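Local structure of extracellular ligand-binding receptor (Desulfohalobium retbaense DSM 5692, 5ERE) at residues E117-Y122 / Y308-V313; R128-A133 / E180-I185. The protein probably senses small extracellular solutes, binding 2-oxo-4-methylpentanoic acid in a leucine-binding-protein-like module and cytosine in a tandem PAS-type sensor region. All coordinates share one frame; numbering follows the deposited sequence.

Contact 1 (E117-Y122 / Y308-V313); sequences EQLAAY and YIFKKV
The amide nitrogen NE2 of Gln-118 donates to the backbone O of Tyr-308 over 3.2 Å. The bond is bent: its N-H...O angle is 143°, and the donor stands above the carbonyl plane, 58° out of it, while the acceptor stays close to the plane of the glutamine amide. Gln-118 NE2 has a second, weak acceptor in the O of Asn-472, so one amide end is shared between two backbone carbonyls. The glutamine gets there with CG anti to its own carbonyl carbon and an extended chain beyond, which sends the amide across the base of the Tyr-308 side chain at about a right angle; OE1 lies 3.3 Å from CB of Tyr-308. A leucine here would remove the N-H donors and is likely to leave the O of Tyr-308 without its bond from this helix, and the O of Asn-472 without its weak one.

Two residues further along the strand, the Phe-310 ring lies against the helix. Its CZ approaches the backbone O of Gln-118 to 3.2 Å, with that oxygen at the ring edge and near the ring plane. CE1 meets CB of Tyr-122 at 3.6 Å and, more loosely, CD1 of Leu-119 at 4.1 Å. The Tyr-122 and Phe-310 rings are oblique to each other.

The axes of segments 117-122 and 308-313 pass 9.3 Å apart and cross at -44°. Helix 112-123 and strand 304-314 meet here in a buried helix-on-sheet contact of the periplasmic-binding-protein fold. Val-228 of the neighbouring strand 228-232 touches both Tyr-122 and Phe-310, Val-207 of strand 205-208 lies against Leu-119 and Tyr-122, and Met-327 of helix 324-357 covers Ala-121 and Phe-310.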
ATOM      1  N   GLU A 117       2.746  -2.957  -4.727  1.00 36.69           N
ATOM      2  CA  GLU A 117       2.065  -3.573  -3.576  1.00 41.74           C
ATOM      3  C   GLU A 117       0.569  -3.247  -3.551  1.00 45.77           C
ATOM      4  O   GLU A 117      -0.261  -4.086  -3.200  1.00 37.57           O
ATOM      5  CB  GLU A 117       2.686  -3.100  -2.263  1.00 47.99           C
ATOM      6  CG  GLU A 117       3.635  -4.085  -1.599  1.00 63.92           C
ATOM      7  CD  GLU A 117       4.684  -3.400  -0.736  1.00 68.35           C
ATOM      8  OE1 GLU A 117       4.335  -2.509   0.102  1.00 69.52           O
ATOM      9  OE2 GLU A 117       5.870  -3.753  -0.924  1.00 58.97           O
ATOM     10  N   GLN A 118       0.225  -2.020  -3.914  1.00 43.87           N
ATOM     11  CA  GLN A 118      -1.178  -1.631  -3.923  1.00 39.14           C
ATOM     12  C   GLN A 118      -1.905  -2.230  -5.144  1.00 39.29           C
ATOM     13  O   GLN A 118      -3.004  -2.771  -5.013  1.00 40.97           O
ATOM     14  CB  GLN A 118      -1.302  -0.113  -3.898  1.00 33.05           C
ATOM     15  CG  GLN A 118      -0.708   0.484  -2.583  1.00 32.80           C
ATOM     16  CD  GLN A 118      -1.014   1.956  -2.390  1.00 38.77           C
ATOM     17  OE1 GLN A 118      -0.111   2.819  -2.450  1.00 34.90           O
ATOM     18  NE2 GLN A 118      -2.291   2.256  -2.144  1.00 39.32           N
ATOM     19  N   LEU A 119      -1.304  -2.097  -6.326  1.00 39.20           N
ATOM     20  CA  LEU A 119      -1.904  -2.615  -7.542  1.00 42.48           C
ATOM     21  C   LEU A 119      -2.168  -4.133  -7.425  1.00 43.76           C
ATOM     22  O   LEU A 119      -3.163  -4.627  -7.957  1.00 38.17           O
ATOM     23  CB  LEU A 119      -1.001  -2.307  -8.751  1.00 44.43           C
ATOM     24  CG  LEU A 119      -1.459  -2.739 -10.155  1.00 47.87           C
ATOM     25  CD1 LEU A 119      -2.665  -1.967 -10.617  1.00 42.57           C
ATOM     26  CD2 LEU A 119      -0.330  -2.553 -11.161  1.00 42.22           C
ATOM     27  N   ALA A 120      -1.313  -4.830  -6.679  1.00 39.63           N
ATOM     28  CA  ALA A 120      -1.433  -6.273  -6.458  1.00 50.83           C
ATOM     29  C   ALA A 120      -2.743  -6.677  -5.799  1.00 54.06           C
ATOM     30  O   ALA A 120      -3.149  -7.826  -5.917  1.00 55.43           O
ATOM     31  CB  ALA A 120      -0.250  -6.786  -5.597  1.00 46.80           C
ATOM     32  N   ALA A 121      -3.392  -5.760  -5.089  1.00 44.57           N
ATOM     33  CA  ALA A 121      -4.663  -6.097  -4.444  1.00 48.20           C
ATOM     34  C   ALA A 121      -5.747  -6.322  -5.472  1.00 46.46           C
ATOM     35  O   ALA A 121      -6.694  -7.054  -5.223  1.00 54.99           O
ATOM     36  CB  ALA A 121      -5.118  -5.001  -3.467  1.00 35.52           C
ATOM     37  N   TYR A 122      -5.627  -5.632  -6.601  1.00 42.12           N
ATOM     38  CA  TYR A 122      -6.571  -5.786  -7.703  1.00 48.85           C
ATOM     39  C   TYR A 122      -6.187  -6.994  -8.565  1.00 49.33           C
ATOM     40  O   TYR A 122      -7.035  -7.819  -8.894  1.00 51.30           O
ATOM     41  CB  TYR A 122      -6.593  -4.513  -8.544  1.00 46.56           C
ATOM     42  CG  TYR A 122      -7.571  -4.530  -9.690  1.00 45.96           C
ATOM     43  CD1 TYR A 122      -8.940  -4.526  -9.450  1.00 56.70           C
ATOM     44  CD2 TYR A 122      -7.134  -4.521 -11.010  1.00 47.05           C
ATOM     45  CE1 TYR A 122      -9.853  -4.528 -10.484  1.00 55.16           C
ATOM     46  CE2 TYR A 122      -8.044  -4.542 -12.063  1.00 44.51           C
ATOM     47  CZ  TYR A 122      -9.408  -4.541 -11.787  1.00 55.00           C
ATOM     48  OH  TYR A 122     -10.343  -4.543 -12.796  1.00 62.56           O
ATOM     49  N   TYR A 308      -2.037   6.282  -2.213  1.00 35.43           N
ATOM     50  CA  TYR A 308      -2.564   6.019  -3.546  1.00 32.37           C
ATOM     51  C   TYR A 308      -3.943   5.370  -3.424  1.00 29.97           C
ATOM     52  O   TYR A 308      -4.288   4.732  -2.394  1.00 29.78           O
ATOM     53  CB  TYR A 308      -1.647   5.058  -4.371  1.00 32.39           C
ATOM     54  CG  TYR A 308      -0.471   5.680  -5.085  1.00 27.87           C
ATOM     55  CD1 TYR A 308       0.366   6.587  -4.448  1.00 35.79           C
ATOM     56  CD2 TYR A 308      -0.182   5.351  -6.384  1.00 29.81           C
ATOM     57  CE1 TYR A 308       1.446   7.145  -5.104  1.00 29.51           C
ATOM     58  CE2 TYR A 308       0.880   5.900  -7.045  1.00 34.32           C
ATOM     59  CZ  TYR A 308       1.695   6.821  -6.381  1.00 36.36           C
ATOM     60  OH  TYR A 308       2.754   7.393  -7.008  1.00 33.88           O
ATOM     61  N   ILE A 309      -4.715   5.509  -4.499  1.00 35.48           N
ATOM     62  CA  ILE A 309      -6.006   4.858  -4.613  1.00 31.36           C
ATOM     63  C   ILE A 309      -6.120   4.201  -5.983  1.00 33.79           C
ATOM     64  O   ILE A 309      -5.320   4.456  -6.897  1.00 38.71           O
ATOM     65  CB  ILE A 309      -7.189   5.802  -4.474  1.00 35.46           C
ATOM     66  CG1 ILE A 309      -7.005   7.021  -5.393  1.00 41.99           C
ATOM     67  CG2 ILE A 309      -7.331   6.203  -3.046  1.00 34.41           C
ATOM     68  CD1 ILE A 309      -8.277   7.808  -5.682  1.00 45.41           C
ATOM     69  N   PHE A 310      -7.145   3.386  -6.100  1.00 33.94           N
ATOM     70  CA  PHE A 310      -7.595   2.939  -7.412  1.00 35.16           C
ATOM     71  C   PHE A 310      -8.515   3.931  -8.086  1.00 34.58           C
ATOM     72  O   PHE A 310      -9.424   4.498  -7.463  1.00 40.50           O
ATOM     73  CB  PHE A 310      -8.274   1.596  -7.281  1.00 38.20           C
ATOM     74  CG  PHE A 310      -7.312   0.483  -7.079  1.00 37.26           C
ATOM     75  CD1 PHE A 310      -6.608  -0.022  -8.148  1.00 41.86           C
ATOM     76  CD2 PHE A 310      -7.096  -0.048  -5.819  1.00 36.97           C
ATOM     77  CE1 PHE A 310      -5.696  -1.063  -7.969  1.00 46.99           C
ATOM     78  CE2 PHE A 310      -6.194  -1.086  -5.632  1.00 38.21           C
ATOM     79  CZ  PHE A 310      -5.490  -1.584  -6.713  1.00 39.35           C
ATOM     80  N   LYS A 311      -8.213   4.172  -9.355  1.00 35.34           N
ATOM     81  CA  LYS A 311      -9.027   4.990 -10.213  1.00 43.57           C
ATOM     82  C   LYS A 311      -9.414   4.215 -11.456  1.00 47.45           C
ATOM     83  O   LYS A 311      -8.854   3.152 -11.746  1.00 39.11           O
ATOM     84  CB  LYS A 311      -8.287   6.270 -10.579  1.00 37.05           C
ATOM     85  CG  LYS A 311      -8.119   7.155  -9.387  1.00 35.91           C
ATOM     86  CD  LYS A 311      -7.543   8.505  -9.730  1.00 38.24           C
ATOM     87  CE  LYS A 311      -8.604   9.537 -10.143  1.00 38.18           C
ATOM     88  NZ  LYS A 311      -7.927  10.813 -10.481  1.00 46.60           N
ATOM     89  N   LYS A 312     -10.399   4.721 -12.177  1.00 60.97           N
ATOM     90  CA  LYS A 312     -10.743   4.097 -13.437  1.00 58.01           C
ATOM     91  C   LYS A 312     -11.185   5.118 -14.462  1.00 51.60           C
ATOM     92  O   LYS A 312     -11.652   6.195 -14.138  1.00 46.16           O
ATOM     93  CB  LYS A 312     -11.822   3.046 -13.232  1.00 66.71           C
ATOM     94  CG  LYS A 312     -13.205   3.597 -13.037  1.00 70.55           C
ATOM     95  CD  LYS A 312     -14.168   2.488 -12.649  1.00 82.47           C
ATOM     96  CE  LYS A 312     -14.334   1.376 -13.693  1.00 80.95           C
ATOM     97  NZ  LYS A 312     -14.555   0.060 -13.012  1.00 77.75           N
ATOM     98  N   VAL A 313     -10.982   4.769 -15.718  1.00 49.70           N
ATOM     99  CA  VAL A 313     -11.446   5.578 -16.827  1.00 55.73           C
ATOM    100  C   VAL A 313     -12.947   5.316 -17.035  1.00 50.33           C
ATOM    101  O   VAL A 313     -13.361   4.157 -17.137  1.00 62.06           O
ATOM    102  CB  VAL A 313     -10.642   5.238 -18.097  1.00 56.97           C
ATOM    103  CG1 VAL A 313     -11.062   6.093 -19.291  1.00 54.34           C
ATOM    104  CG2 VAL A 313      -9.165   5.399 -17.813  1.00 52.04           C
TER

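Contact 2 (R128-A133 / E180-I185); sequences RIAVLA and EALVLI
Strands 129-133 and 181-185 run parallel, their axes 4.5 Å apart and inclined by 20°, as neighbours in the sheet of a Rossmann-like lobe of the periplasmic-binding-protein fold. Five in-register bridges pair Ile-129 with Ala-181 through Ala-133 with Ile-185. The hydrogen bonds alternate in the parallel manner: Ala-130 donates to Ala-181 and accepts from Val-183, and Leu-132 donates to Val-183 and accepts from Ile-185. Between these bonds, CA-H...O contacts add weaker links, such as Val-131 CA to Val-183 O at 3.3 Å.

Ile-129, Val-131, Ala-133, Ala-181, Val-183 and Ile-185 share one face, covered by helix 137-149 through Leu-146, Ile-143 and Trp-142. Here the side chains of Val-131 and Val-183 run alongside each other in the same direction, with their CG1 atoms 4.0 Å apart; in both, CG1 opposite the backbone N (chi1 -167° and 166°) turns these methyls to each other. Ala-133 CB rests 3.6 Å from Ile-185 CB.

The other face carries Ala-130, Leu-132, Leu-182 and Leu-184 and meets Ile-174 of helix 168-175. Leu-182 leans back across the pair, bringing CD1 to 3.8 Å from Ala-130 CB, while Leu-184 CD2 reaches Leu-132 CB at 3.9 Å.

Just before the strands begin, Arg-128 O accepts two N-H groups, from Glu-180 N at 2.6 Å and Ala-181 N at 3.0 Å.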
ATOM      1  N   ARG A 128      -4.674 -14.951 -15.433  1.00 65.09           N
ATOM      2  CA  ARG A 128      -3.833 -14.729 -16.620  1.00 77.35           C
ATOM      3  C   ARG A 128      -3.508 -13.236 -16.812  1.00 62.46           C
ATOM      4  O   ARG A 128      -4.381 -12.452 -17.200  1.00 60.42           O
ATOM      5  CB  ARG A 128      -4.507 -15.272 -17.895  1.00 83.32           C
ATOM      6  CG  ARG A 128      -5.000 -16.715 -17.824  1.00 98.19           C
ATOM      7  CD  ARG A 128      -4.736 -17.457 -19.135  1.00101.84           C
ATOM      8  NE  ARG A 128      -3.393 -18.019 -19.127  1.00103.46           N
ATOM      9  CZ  ARG A 128      -2.742 -18.450 -20.196  1.00107.79           C
ATOM     10  NH1 ARG A 128      -3.306 -18.388 -21.394  1.00131.84           N
ATOM     11  NH2 ARG A 128      -1.520 -18.938 -20.061  1.00100.01           N
ATOM     12  N   ILE A 129      -2.241 -12.875 -16.615  1.00 54.64           N
ATOM     13  CA  ILE A 129      -1.801 -11.465 -16.652  1.00 61.47           C
ATOM     14  C   ILE A 129      -0.757 -11.160 -17.722  1.00 53.45           C
ATOM     15  O   ILE A 129       0.357 -11.669 -17.659  1.00 52.45           O
ATOM     16  CB  ILE A 129      -1.181 -11.028 -15.287  1.00 65.49           C
ATOM     17  CG1 ILE A 129      -2.231 -11.014 -14.178  1.00 60.21           C
ATOM     18  CG2 ILE A 129      -0.519  -9.627 -15.398  1.00 60.25           C
ATOM     19  CD1 ILE A 129      -1.626 -10.962 -12.742  1.00 58.50           C
ATOM     20  N   ALA A 130      -1.083 -10.275 -18.661  1.00 51.81           N
ATOM     21  CA  ALA A 130      -0.078  -9.807 -19.622  1.00 63.20           C
ATOM     22  C   ALA A 130       0.401  -8.392 -19.262  1.00 61.45           C
ATOM     23  O   ALA A 130      -0.382  -7.563 -18.777  1.00 52.35           O
ATOM     24  CB  ALA A 130      -0.634  -9.838 -21.043  1.00 59.70           C
ATOM     25  N   VAL A 131       1.694  -8.146 -19.480  1.00 58.10           N
ATOM     26  CA  VAL A 131       2.282  -6.822 -19.337  1.00 60.42           C
ATOM     27  C   VAL A 131       2.889  -6.358 -20.658  1.00 63.34           C
ATOM     28  O   VAL A 131       3.680  -7.067 -21.267  1.00 60.09           O
ATOM     29  CB  VAL A 131       3.385  -6.797 -18.253  1.00 53.11           C
ATOM     30  CG1 VAL A 131       3.786  -5.313 -17.858  1.00 54.10           C
ATOM     31  CG2 VAL A 131       2.936  -7.557 -17.051  1.00 51.08           C
ATOM     32  N   LEU A 132       2.491  -5.168 -21.090  1.00 54.41           N
ATOM     33  CA  LEU A 132       3.188  -4.421 -22.128  1.00 48.13           C
ATOM     34  C   LEU A 132       3.779  -3.132 -21.520  1.00 60.88           C
ATOM     35  O   LEU A 132       3.011  -2.253 -21.077  1.00 44.18           O
ATOM     36  CB  LEU A 132       2.228  -4.089 -23.268  1.00 55.14           C
ATOM     37  CG  LEU A 132       2.784  -3.395 -24.520  1.00 57.36           C
ATOM     38  CD1 LEU A 132       4.028  -4.088 -25.081  1.00 50.73           C
ATOM     39  CD2 LEU A 132       1.699  -3.348 -25.578  1.00 54.50           C
ATOM     40  N   ALA A 133       5.115  -3.024 -21.492  1.00 50.95           N
ATOM     41  CA  ALA A 133       5.783  -1.917 -20.788  1.00 52.52           C
ATOM     42  C   ALA A 133       6.777  -1.148 -21.655  1.00 58.81           C
ATOM     43  O   ALA A 133       7.503  -1.716 -22.474  1.00 53.49           O
ATOM     44  CB  ALA A 133       6.500  -2.442 -19.559  1.00 45.03           C
ATOM     45  N   GLU A 180      -6.166 -12.379 -19.061  1.00 66.83           N
ATOM     46  CA  GLU A 180      -7.333 -11.906 -18.345  1.00 73.25           C
ATOM     47  C   GLU A 180      -7.203 -10.402 -18.032  1.00 67.87           C
ATOM     48  O   GLU A 180      -8.176  -9.642 -18.066  1.00 49.46           O
ATOM     49  CB  GLU A 180      -7.473 -12.715 -17.061  1.00 84.79           C
ATOM     50  CG  GLU A 180      -8.833 -13.293 -16.790  1.00 91.70           C
ATOM     51  CD  GLU A 180      -8.781 -14.297 -15.662  1.00 95.34           C
ATOM     52  OE1 GLU A 180      -9.134 -13.935 -14.516  1.00 87.59           O
ATOM     53  OE2 GLU A 180      -8.368 -15.449 -15.928  1.00105.22           O
ATOM     54  N   ALA A 181      -5.990  -9.979 -17.713  1.00 63.39           N
ATOM     55  CA  ALA A 181      -5.734  -8.558 -17.525  1.00 60.07           C
ATOM     56  C   ALA A 181      -4.475  -8.175 -18.283  1.00 59.78           C
ATOM     57  O   ALA A 181      -3.471  -8.894 -18.248  1.00 60.63           O
ATOM     58  CB  ALA A 181      -5.625  -8.223 -16.047  1.00 55.25           C
ATOM     59  N   LEU A 182      -4.553  -7.055 -18.995  1.00 56.18           N
ATOM     60  CA  LEU A 182      -3.393  -6.486 -19.673  1.00 54.75           C
ATOM     61  C   LEU A 182      -2.905  -5.232 -18.942  1.00 55.49           C
ATOM     62  O   LEU A 182      -3.552  -4.199 -19.009  1.00 41.13           O
ATOM     63  CB  LEU A 182      -3.729  -6.123 -21.114  1.00 44.98           C
ATOM     64  CG  LEU A 182      -2.626  -5.463 -21.961  1.00 47.87           C
ATOM     65  CD1 LEU A 182      -1.328  -6.251 -21.936  1.00 52.75           C
ATOM     66  CD2 LEU A 182      -3.097  -5.258 -23.408  1.00 52.79           C
ATOM     67  N   VAL A 183      -1.751  -5.346 -18.300  1.00 55.80           N
ATOM     68  CA  VAL A 183      -1.105  -4.245 -17.613  1.00 52.16           C
ATOM     69  C   VAL A 183      -0.199  -3.422 -18.522  1.00 52.16           C
ATOM     70  O   VAL A 183       0.819  -3.906 -19.024  1.00 48.00           O
ATOM     71  CB  VAL A 183      -0.282  -4.774 -16.434  1.00 52.19           C
ATOM     72  CG1 VAL A 183       0.712  -3.682 -15.891  1.00 57.76           C
ATOM     73  CG2 VAL A 183      -1.228  -5.246 -15.359  1.00 56.80           C
ATOM     74  N   LEU A 184      -0.556  -2.157 -18.694  1.00 53.27           N
ATOM     75  CA  LEU A 184       0.232  -1.233 -19.497  1.00 48.46           C
ATOM     76  C   LEU A 184       1.128  -0.317 -18.666  1.00 44.59           C
ATOM     77  O   LEU A 184       0.623   0.562 -17.968  1.00 40.75           O
ATOM     78  CB  LEU A 184      -0.707  -0.392 -20.328  1.00 45.47           C
ATOM     79  CG  LEU A 184      -1.686  -1.263 -21.116  1.00 46.10           C
ATOM     80  CD1 LEU A 184      -2.625  -0.348 -21.806  1.00 47.69           C
ATOM     81  CD2 LEU A 184      -0.964  -2.190 -22.134  1.00 46.54           C
ATOM     82  N   ILE A 185       2.448  -0.490 -18.742  1.00 44.86           N
ATOM     83  CA  ILE A 185       3.334   0.469 -18.081  1.00 42.15           C
ATOM     84  C   ILE A 185       3.592   1.590 -19.106  1.00 43.55           C
ATOM     85  O   ILE A 185       4.561   1.600 -19.858  1.00 46.13           O
ATOM     86  CB  ILE A 185       4.643  -0.168 -17.553  1.00 47.54           C
ATOM     87  CG1 ILE A 185       4.358  -1.443 -16.741  1.00 49.93           C
ATOM     88  CG2 ILE A 185       5.385   0.827 -16.674  1.00 39.13           C
ATOM     89  CD1 ILE A 185       3.278  -1.299 -15.643  1.00 51.07           C
TER

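How the contacts relate
Contacts 1 and 2 belong to one mixed sheet and its covering helix. Helix 112-123 of contact 1 is followed in the chain, after a short connection, by strand 129-134 of contact 2, and contact 2 is nested within the chain span that contact 1 closes. Their centres are 14 Å apart and their nearest atoms about 5 Å apart, without touching. Strand 181-185 is joined to strand 304-314 through strands 205-208 and 228-232, so the contacts sample different parts of a continuous sheet. Neither includes a residue of the ligand pocket, yet the side chains of Tyr-308 and Ile-185 each lie about 8 Å from the bound 2-oxo-4-methylpentanoic acid, and Tyr-308 touches the pocket residue Arg-210.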